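Local coordinates for protein VP5 (Halorubrum pleomorphic virus 2, PDB 6QGI) that probably acts as the envelope protein that fuses the virus with the membrane of its haloarchaeal host, at residues A[19-24]-A[272-277]; A[67-72]-A[103-108]; A[285-290]-A[434-439]. All coordinates share one frame; numbering follows the deposited sequence.

Contact 1: residues A[19-24]-A[272-277]; sequences ALREFE and ERAAMM
Arg21 and Leu20, two neighbours in the loop that follows strand 11-13, lie against Ala274 and Ala275 on helix 270-279, and the pairing illustrates how an irregular segment can use the smooth alanine face of a helix. The van der Waals part comes first. Leu20 sends one branch to the helix, its CD1 resting 4.3 Å from the methyl CB of Ala274. The aliphatic shaft of Arg21 does the same for the next residue: its CD sits 3.9 Å from Ala275 CA and 4.1 Å from Ala275 CB. Backbones can come close here because the two helix residues that face the loop carry only methyl groups, and Arg21 and Ala275 are the nearest pair, with CA atoms 6.9 Å apart.

The polar part is looser within the two segments. The Arg21 guanidinium turns one face to the carbonyl of Ala274, whose O stands above the plane, offset toward the rim, at 3.9 Å from NH1; this is contact over a face, without a hydrogen bond. With CG set between the backbone N and the carbonyl carbon (chi1 68°) and the chain extended from there to NE, the arginine runs past the helix and delivers its charge beyond it. There NH2 forms a salt bridge with Asp289 of helix 285-292, which ties down the guanidinium and probably favours the ionised carboxylate. Arg271, just before the segment, adds a hydrogen bond from its NE to Leu20 O.

The arrangement is a partly buried packing of an irregular loop on a short helix, built on an apolar patch of Leu20, Ala274, Ala275 and the aliphatic part of Arg21.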
loop_
_atom_site.group_PDB
_atom_site.type_symbol
_atom_site.label_atom_id
_atom_site.label_comp_id
_atom_site.label_asym_id
_atom_site.label_seq_id
_atom_site.Cartn_x
_atom_site.Cartn_y
_atom_site.Cartn_z
ATOM N N ALA A 19 -9.357 -3.278 -3.655
ATOM C CA ALA A 19 -10.476 -3.494 -2.749
ATOM C C ALA A 19 -11.739 -2.829 -3.295
ATOM O O ALA A 19 -12.814 -3.023 -2.740
ATOM C CB ALA A 19 -10.134 -2.945 -1.372
ATOM N N LEU A 20 -11.616 -2.066 -4.399
ATOM C CA LEU A 20 -12.750 -1.362 -4.998
ATOM C C LEU A 20 -13.129 -1.886 -6.381
ATOM O O LEU A 20 -14.316 -1.960 -6.690
ATOM C CB LEU A 20 -12.452 0.138 -5.089
ATOM C CG LEU A 20 -12.437 0.888 -3.770
ATOM C CD1 LEU A 20 -11.931 2.268 -3.966
ATOM C CD2 LEU A 20 -13.833 0.935 -3.144
ATOM N N ARG A 21 -12.133 -2.233 -7.217
ATOM C CA ARG A 21 -12.362 -2.697 -8.589
ATOM C C ARG A 21 -11.243 -3.627 -9.045
ATOM O O ARG A 21 -10.268 -3.791 -8.312
ATOM C CB ARG A 21 -12.446 -1.477 -9.524
ATOM C CG ARG A 21 -11.105 -0.756 -9.664
ATOM C CD ARG A 21 -11.234 0.654 -10.164
ATOM N NE ARG A 21 -10.003 1.392 -9.882
ATOM C CZ ARG A 21 -9.794 2.113 -8.784
ATOM N NH1 ARG A 21 -10.745 2.215 -7.860
ATOM N NH2 ARG A 21 -8.645 2.742 -8.604
ATOM N N GLU A 22 -11.361 -4.200 -10.268
ATOM C CA GLU A 22 -10.312 -5.029 -10.864
ATOM C C GLU A 22 -9.059 -4.153 -11.003
ATOM O O GLU A 22 -9.128 -3.065 -11.575
ATOM C CB GLU A 22 -10.767 -5.614 -12.210
ATOM C CG GLU A 22 -9.938 -6.805 -12.656
ATOM C CD GLU A 22 -10.123 -7.273 -14.086
ATOM O OE1 GLU A 22 -10.850 -6.602 -14.856
ATOM O OE2 GLU A 22 -9.527 -8.315 -14.442
ATOM N N PHE A 23 -7.962 -4.575 -10.373
ATOM C CA PHE A 23 -6.716 -3.812 -10.310
ATOM C C PHE A 23 -5.617 -4.444 -11.156
ATOM O O PHE A 23 -5.592 -5.665 -11.325
ATOM C CB PHE A 23 -6.261 -3.712 -8.842
ATOM C CG PHE A 23 -5.574 -2.435 -8.409
ATOM C CD1 PHE A 23 -6.109 -1.190 -8.734
ATOM C CD2 PHE A 23 -4.439 -2.475 -7.603
ATOM C CE1 PHE A 23 -5.479 -0.012 -8.321
ATOM C CE2 PHE A 23 -3.818 -1.294 -7.179
ATOM C CZ PHE A 23 -4.346 -0.071 -7.537
ATOM N N GLU A 24 -4.706 -3.609 -11.684
ATOM C CA GLU A 24 -3.585 -4.086 -12.489
ATOM C C GLU A 24 -2.470 -4.536 -11.564
ATOM O O GLU A 24 -1.891 -3.717 -10.843
ATOM C CB GLU A 24 -3.100 -3.012 -13.474
ATOM C CG GLU A 24 -4.079 -2.761 -14.611
ATOM C CD GLU A 24 -3.706 -1.677 -15.605
ATOM O OE1 GLU A 24 -2.705 -0.958 -15.377
ATOM O OE2 GLU A 24 -4.421 -1.554 -16.625
ATOM N N GLU A 272 -18.139 3.700 -7.666
ATOM C CA GLU A 272 -18.302 4.049 -9.084
ATOM C C GLU A 272 -17.513 5.322 -9.438
ATOM O O GLU A 272 -16.800 5.318 -10.439
ATOM C CB GLU A 272 -19.784 4.225 -9.439
ATOM C CG GLU A 272 -20.067 4.372 -10.927
ATOM C CD GLU A 272 -21.509 4.660 -11.314
ATOM O OE1 GLU A 272 -22.393 4.630 -10.426
ATOM O OE2 GLU A 272 -21.756 4.917 -12.515
ATOM N N ARG A 273 -17.625 6.387 -8.610
ATOM C CA ARG A 273 -16.914 7.657 -8.791
ATOM C C ARG A 273 -15.387 7.432 -8.833
ATOM O O ARG A 273 -14.724 7.972 -9.721
ATOM C CB ARG A 273 -17.288 8.652 -7.680
ATOM C CG ARG A 273 -16.941 10.101 -8.006
ATOM C CD ARG A 273 -17.228 11.040 -6.847
ATOM N NE ARG A 273 -18.658 11.334 -6.707
ATOM C CZ ARG A 273 -19.250 12.422 -7.192
ATOM N NH1 ARG A 273 -18.550 13.340 -7.844
ATOM N NH2 ARG A 273 -20.555 12.601 -7.020
ATOM N N ALA A 274 -14.845 6.603 -7.907
ATOM C CA ALA A 274 -13.415 6.271 -7.852
ATOM C C ALA A 274 -12.971 5.434 -9.065
ATOM O O ALA A 274 -11.836 5.582 -9.517
ATOM C CB ALA A 274 -13.094 5.534 -6.566
ATOM N N ALA A 275 -13.866 4.569 -9.592
ATOM C CA ALA A 275 -13.623 3.730 -10.771
ATOM C C ALA A 275 -13.542 4.585 -12.030
ATOM O O ALA A 275 -12.746 4.296 -12.926
ATOM C CB ALA A 275 -14.730 2.699 -10.914
ATOM N N MET A 276 -14.377 5.643 -12.079
ATOM C CA MET A 276 -14.478 6.616 -13.169
ATOM C C MET A 276 -13.224 7.487 -13.212
ATOM O O MET A 276 -12.699 7.746 -14.296
ATOM C CB MET A 276 -15.732 7.488 -12.996
ATOM C CG MET A 276 -17.039 6.745 -13.218
ATOM S SD MET A 276 -18.497 7.691 -12.680
ATOM C CE MET A 276 -18.617 8.840 -13.970
ATOM N N MET A 277 -12.733 7.909 -12.025
ATOM C CA MET A 277 -11.521 8.714 -11.852
ATOM C C MET A 277 -10.281 7.911 -12.226
ATOM O O MET A 277 -9.296 8.494 -12.674
ATOM C CB MET A 277 -11.402 9.217 -10.409
ATOM C CG MET A 277 -12.314 10.379 -10.103
ATOM S SD MET A 277 -12.040 11.052 -8.447
ATOM C CE MET A 277 -13.121 10.023 -7.507
#

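Contact 2: residues A[67-72]-A[103-108]; sequences DGVKHT and NSYLTT
Val69 and Tyr105 meet where helices 66-86 and 91-133 pack side by side as an antiparallel helix pair, a helical hairpin in which the axes of segments 67-72 and 103-108 stand at 150° and 10.8 Å apart at closest approach. That spacing is wide enough for an aromatic side chain to lie between the backbones, and Tyr105 occupies it.

Apolar contacts form the first group. Val69 CG1 is the shared surface on helix 66-86: it lies 3.7 Å from Tyr105 CE2 and 3.6 Å from Leu106 CD2, so one methyl group serves two successive residues of the facing helix. Thr72 brings its CG2 methyl obliquely to the ring, 3.6 Å from Tyr105 CZ, and the two side chains cross nearly at a right angle.

The second group involves polar atoms. With CG opposite the backbone N (chi1 163°), the tyrosine reaches across until OH lies among Val69 and Thr72, 3.4 Å from Thr72 CB. Its polar partner there is neither of these residues but the backbone carbonyl of Ala19, which hydrogen bonds to the buried hydroxyl and joins the preceding loop to the pair. The ring edge meets Val69 O nearly in plane, where the CE2 carbon is 3.3 Å away. Nearby, Arg271 of helix 270-279 touches both Thr72 and Tyr105.

Thr72 settles its own hydroxyl within helix 66-86: OG1 donates to Gly68 O at 2.7 Å, while Thr72 N reaches the same oxygen from the other face of its carbonyl plane.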
loop_
_atom_site.group_PDB
_atom_site.type_symbol
_atom_site.label_atom_id
_atom_site.label_comp_id
_atom_site.label_asym_id
_atom_site.label_seq_id
_atom_site.Cartn_x
_atom_site.Cartn_y
_atom_site.Cartn_z
ATOM N N ASP A 67 -12.795 -2.621 6.514
ATOM C CA ASP A 67 -14.012 -2.043 7.102
ATOM C C ASP A 67 -14.733 -1.246 6.005
ATOM O O ASP A 67 -15.965 -1.236 5.945
ATOM C CB ASP A 67 -13.685 -1.155 8.322
ATOM C CG ASP A 67 -13.979 -1.775 9.682
ATOM O OD1 ASP A 67 -14.981 -2.521 9.796
ATOM O OD2 ASP A 67 -13.224 -1.490 10.640
ATOM N N GLY A 68 -13.937 -0.646 5.116
ATOM C CA GLY A 68 -14.402 0.083 3.946
ATOM C C GLY A 68 -14.943 -0.839 2.874
ATOM O O GLY A 68 -15.814 -0.437 2.102
ATOM N N VAL A 69 -14.429 -2.085 2.819
ATOM C CA VAL A 69 -14.887 -3.111 1.879
ATOM C C VAL A 69 -16.305 -3.501 2.302
ATOM O O VAL A 69 -17.203 -3.546 1.461
ATOM C CB VAL A 69 -13.920 -4.329 1.798
ATOM C CG1 VAL A 69 -14.479 -5.429 0.905
ATOM C CG2 VAL A 69 -12.538 -3.909 1.309
ATOM N N LYS A 70 -16.505 -3.692 3.627
ATOM C CA LYS A 70 -17.783 -4.012 4.265
ATOM C C LYS A 70 -18.819 -2.915 3.953
ATOM O O LYS A 70 -19.950 -3.239 3.601
ATOM C CB LYS A 70 -17.588 -4.184 5.783
ATOM C CG LYS A 70 -18.820 -4.701 6.505
ATOM C CD LYS A 70 -18.676 -4.652 8.007
ATOM C CE LYS A 70 -19.511 -3.550 8.608
ATOM N NZ LYS A 70 -19.488 -3.599 10.089
ATOM N N HIS A 71 -18.408 -1.637 4.043
ATOM C CA HIS A 71 -19.224 -0.449 3.769
ATOM C C HIS A 71 -19.610 -0.390 2.289
ATOM O O HIS A 71 -20.771 -0.119 1.972
ATOM C CB HIS A 71 -18.449 0.827 4.176
ATOM C CG HIS A 71 -19.199 2.109 3.968
ATOM N ND1 HIS A 71 -20.188 2.518 4.845
ATOM C CD2 HIS A 71 -19.053 3.051 3.007
ATOM C CE1 HIS A 71 -20.621 3.682 4.385
ATOM N NE2 HIS A 71 -19.972 4.041 3.278
ATOM N N THR A 72 -18.634 -0.643 1.391
ATOM C CA THR A 72 -18.818 -0.618 -0.060
ATOM C C THR A 72 -19.778 -1.741 -0.471
ATOM O O THR A 72 -20.716 -1.474 -1.226
ATOM C CB THR A 72 -17.459 -0.683 -0.766
ATOM O OG1 THR A 72 -16.676 0.416 -0.307
ATOM C CG2 THR A 72 -17.571 -0.612 -2.282
ATOM N N ASN A 103 -21.561 -10.813 -3.396
ATOM C CA ASN A 103 -20.745 -11.875 -3.963
ATOM C C ASN A 103 -19.949 -11.414 -5.183
ATOM O O ASN A 103 -18.790 -11.801 -5.308
ATOM C CB ASN A 103 -21.612 -13.083 -4.306
ATOM C CG ASN A 103 -22.281 -13.711 -3.099
ATOM O OD1 ASN A 103 -21.792 -13.644 -1.966
ATOM N ND2 ASN A 103 -23.427 -14.331 -3.311
ATOM N N SER A 104 -20.546 -10.578 -6.053
ATOM C CA SER A 104 -19.905 -10.053 -7.263
ATOM C C SER A 104 -18.751 -9.113 -6.913
ATOM O O SER A 104 -17.667 -9.224 -7.494
ATOM C CB SER A 104 -20.925 -9.325 -8.135
ATOM O OG SER A 104 -20.394 -9.032 -9.415
ATOM N N TYR A 105 -18.986 -8.200 -5.959
ATOM C CA TYR A 105 -18.000 -7.231 -5.506
ATOM C C TYR A 105 -16.887 -7.920 -4.689
ATOM O O TYR A 105 -15.708 -7.629 -4.918
ATOM C CB TYR A 105 -18.673 -6.094 -4.710
ATOM C CG TYR A 105 -17.720 -5.276 -3.861
ATOM C CD1 TYR A 105 -16.665 -4.574 -4.441
ATOM C CD2 TYR A 105 -17.870 -5.206 -2.483
ATOM C CE1 TYR A 105 -15.778 -3.837 -3.663
ATOM C CE2 TYR A 105 -16.996 -4.461 -1.697
ATOM C CZ TYR A 105 -15.947 -3.785 -2.290
ATOM O OH TYR A 105 -15.100 -3.045 -1.505
ATOM N N LEU A 106 -17.249 -8.829 -3.763
ATOM C CA LEU A 106 -16.263 -9.524 -2.930
ATOM C C LEU A 106 -15.447 -10.537 -3.739
ATOM O O LEU A 106 -14.317 -10.809 -3.344
ATOM C CB LEU A 106 -16.880 -10.157 -1.665
ATOM C CG LEU A 106 -17.413 -9.106 -0.666
ATOM C CD1 LEU A 106 -18.214 -9.704 0.394
ATOM C CD2 LEU A 106 -16.311 -8.332 -0.016
ATOM N N THR A 107 -15.954 -11.012 -4.902
ATOM C CA THR A 107 -15.195 -11.899 -5.797
ATOM C C THR A 107 -14.059 -11.079 -6.412
ATOM O O THR A 107 -12.936 -11.565 -6.460
ATOM C CB THR A 107 -16.116 -12.562 -6.844
ATOM O OG1 THR A 107 -16.895 -13.534 -6.163
ATOM C CG2 THR A 107 -15.358 -13.261 -7.972
ATOM N N THR A 108 -14.345 -9.823 -6.816
ATOM C CA THR A 108 -13.376 -8.895 -7.406
ATOM C C THR A 108 -12.303 -8.536 -6.371
ATOM O O THR A 108 -11.152 -8.360 -6.750
ATOM C CB THR A 108 -14.090 -7.656 -7.969
ATOM O OG1 THR A 108 -15.117 -8.082 -8.866
ATOM C CG2 THR A 108 -13.154 -6.721 -8.709
#

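Contact 3: residues A[285-290]-A[434-439]; sequences QAIADL and YETIQL
Thr436 is the one residue of 434-439 that touches segment 285-290, and its three side-chain heavy atoms each find a different neighbour. Its CB points at the helix and meets the methyl of Ala286, with Ala286 CB at 3.6 Å; the CA atoms of this pair are only 5.9 Å apart, a closeness that the small alanine permits. From CB the side chain forks. The CG2 methyl, placed opposite the backbone N, extends to the end of Leu290, meeting its CD1 tip to tip at 3.6 Å. The other branch, OG1, lies beside the backbone N (chi1 -58°) and comes against Ile287, 3.6 Å from its CB. The Ile287 N is near as well, but at a poor angle for a hydrogen bond.

The hydroxyl finds its polar partner within the beta structure instead, in a hydrogen bond with Thr346 OG1 on the adjoining strand 343-355. Segments 285-290 and 434-439 run at 62° to each other, and Ala286 and Leu290, one helical turn apart, both face the threonine.

The chemistry is therefore divided: the buried hydroxyl is satisfied by the neighbouring strand, whereas the helix meets the threonine through van der Waals contact alone, so that close fit of small and branched groups, not polar bonding, joins these two segments.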
loop_
_atom_site.group_PDB
_atom_site.type_symbol
_atom_site.label_atom_id
_atom_site.label_comp_id
_atom_site.label_asym_id
_atom_site.label_seq_id
_atom_site.Cartn_x
_atom_site.Cartn_y
_atom_site.Cartn_z
ATOM N N GLN A 285 -5.041 8.856 -7.339
ATOM C CA GLN A 285 -6.012 7.770 -7.209
ATOM C C GLN A 285 -6.137 7.140 -5.815
ATOM O O GLN A 285 -7.255 6.791 -5.434
ATOM C CB GLN A 285 -5.712 6.667 -8.234
ATOM C CG GLN A 285 -6.926 5.811 -8.616
ATOM C CD GLN A 285 -8.169 6.616 -8.904
ATOM O OE1 GLN A 285 -8.188 7.497 -9.770
ATOM N NE2 GLN A 285 -9.234 6.337 -8.169
ATOM N N ALA A 286 -5.029 6.952 -5.079
ATOM C CA ALA A 286 -5.085 6.312 -3.761
ATOM C C ALA A 286 -5.993 7.075 -2.773
ATOM O O ALA A 286 -6.757 6.423 -2.057
ATOM C CB ALA A 286 -3.690 6.140 -3.186
ATOM N N ILE A 287 -5.968 8.432 -2.772
ATOM C CA ILE A 287 -6.849 9.188 -1.870
ATOM C C ILE A 287 -8.310 9.099 -2.380
ATOM O O ILE A 287 -9.211 8.921 -1.560
ATOM C CB ILE A 287 -6.385 10.645 -1.563
ATOM C CG1 ILE A 287 -7.282 11.339 -0.495
ATOM C CG2 ILE A 287 -6.240 11.504 -2.817
ATOM C CD1 ILE A 287 -7.393 10.643 0.878
ATOM N N ALA A 288 -8.524 9.118 -3.717
ATOM C CA ALA A 288 -9.848 8.949 -4.329
ATOM C C ALA A 288 -10.455 7.606 -3.900
ATOM O O ALA A 288 -11.615 7.555 -3.506
ATOM C CB ALA A 288 -9.740 9.028 -5.847
ATOM N N ASP A 289 -9.626 6.546 -3.897
ATOM C CA ASP A 289 -9.977 5.192 -3.487
ATOM C C ASP A 289 -10.183 5.106 -1.963
ATOM O O ASP A 289 -11.107 4.420 -1.522
ATOM C CB ASP A 289 -8.897 4.195 -3.956
ATOM C CG ASP A 289 -8.805 3.981 -5.465
ATOM O OD1 ASP A 289 -9.753 4.381 -6.190
ATOM O OD2 ASP A 289 -7.785 3.420 -5.925
ATOM N N LEU A 290 -9.349 5.816 -1.165
ATOM C CA LEU A 290 -9.472 5.857 0.298
ATOM C C LEU A 290 -10.769 6.558 0.737
ATOM O O LEU A 290 -11.361 6.148 1.737
ATOM C CB LEU A 290 -8.255 6.532 0.960
ATOM C CG LEU A 290 -6.985 5.675 1.135
ATOM C CD1 LEU A 290 -5.850 6.510 1.662
ATOM C CD2 LEU A 290 -7.210 4.490 2.085
ATOM N N TYR A 434 1.481 14.479 -6.519
ATOM C CA TYR A 434 0.581 14.154 -5.418
ATOM C C TYR A 434 0.473 12.644 -5.284
ATOM O O TYR A 434 0.260 11.955 -6.284
ATOM C CB TYR A 434 -0.798 14.781 -5.630
ATOM C CG TYR A 434 -0.862 16.255 -5.303
ATOM C CD1 TYR A 434 -1.166 16.693 -4.018
ATOM C CD2 TYR A 434 -0.635 17.215 -6.281
ATOM C CE1 TYR A 434 -1.249 18.052 -3.716
ATOM C CE2 TYR A 434 -0.700 18.577 -5.988
ATOM C CZ TYR A 434 -1.009 18.993 -4.703
ATOM O OH TYR A 434 -1.073 20.338 -4.406
ATOM N N GLU A 435 0.690 12.126 -4.065
ATOM C CA GLU A 435 0.653 10.695 -3.762
ATOM C C GLU A 435 0.198 10.462 -2.331
ATOM O O GLU A 435 0.353 11.349 -1.491
ATOM C CB GLU A 435 2.046 10.057 -3.956
ATOM C CG GLU A 435 2.639 10.166 -5.352
ATOM C CD GLU A 435 4.085 9.734 -5.501
ATOM O OE1 GLU A 435 4.709 10.113 -6.518
ATOM O OE2 GLU A 435 4.591 9.022 -4.604
ATOM N N THR A 436 -0.331 9.258 -2.050
ATOM C CA THR A 436 -0.743 8.842 -0.709
ATOM C C THR A 436 0.265 7.823 -0.204
ATOM O O THR A 436 0.535 6.822 -0.874
ATOM C CB THR A 436 -2.174 8.302 -0.699
ATOM O OG1 THR A 436 -3.052 9.311 -1.185
ATOM C CG2 THR A 436 -2.627 7.860 0.692
ATOM N N ILE A 437 0.835 8.100 0.971
ATOM C CA ILE A 437 1.832 7.253 1.623
ATOM C C ILE A 437 1.297 6.790 2.980
ATOM O O ILE A 437 0.472 7.476 3.579
ATOM C CB ILE A 437 3.208 7.980 1.759
ATOM C CG1 ILE A 437 3.105 9.274 2.608
ATOM C CG2 ILE A 437 3.808 8.267 0.377
ATOM C CD1 ILE A 437 4.383 9.796 3.187
ATOM N N GLN A 438 1.745 5.619 3.456
ATOM C CA GLN A 438 1.354 5.137 4.779
ATOM C C GLN A 438 2.511 5.425 5.721
ATOM O O GLN A 438 3.608 4.919 5.496
ATOM C CB GLN A 438 0.974 3.647 4.769
ATOM C CG GLN A 438 0.498 3.158 6.135
ATOM C CD GLN A 438 0.147 1.697 6.176
ATOM O OE1 GLN A 438 -0.644 1.209 5.379
ATOM N NE2 GLN A 438 0.713 0.972 7.128
ATOM N N LEU A 439 2.278 6.245 6.757
ATOM C CA LEU A 439 3.312 6.612 7.723
ATOM C C LEU A 439 3.571 5.464 8.684
ATOM O O LEU A 439 2.653 5.019 9.369
ATOM C CB LEU A 439 2.918 7.889 8.486
ATOM C CG LEU A 439 2.577 9.106 7.620
ATOM C CD1 LEU A 439 1.974 10.216 8.441
ATOM C CD2 LEU A 439 3.800 9.627 6.880
#

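Overall arrangement
The three contacts follow a path from the helical part of the protein to its beta-rich part. Contact 2 is nested along the chain inside the loop closed by contact 1, and their centres lie 12 Å apart; contact 3 opens after both have closed, with its centre 14 Å from contact 1 and 19 Å from contact 2. Contacts 2 and 3 do not touch, their nearest atoms being about 7 Å apart. Contact 1 bridges them, since loop 19-24 packs on helix 66-86 and helix 91-133 as well as on successive helices 270-279 and 285-292. The early loop thus links the N-terminal helices, by way of helix 285-292, to strand 434-439.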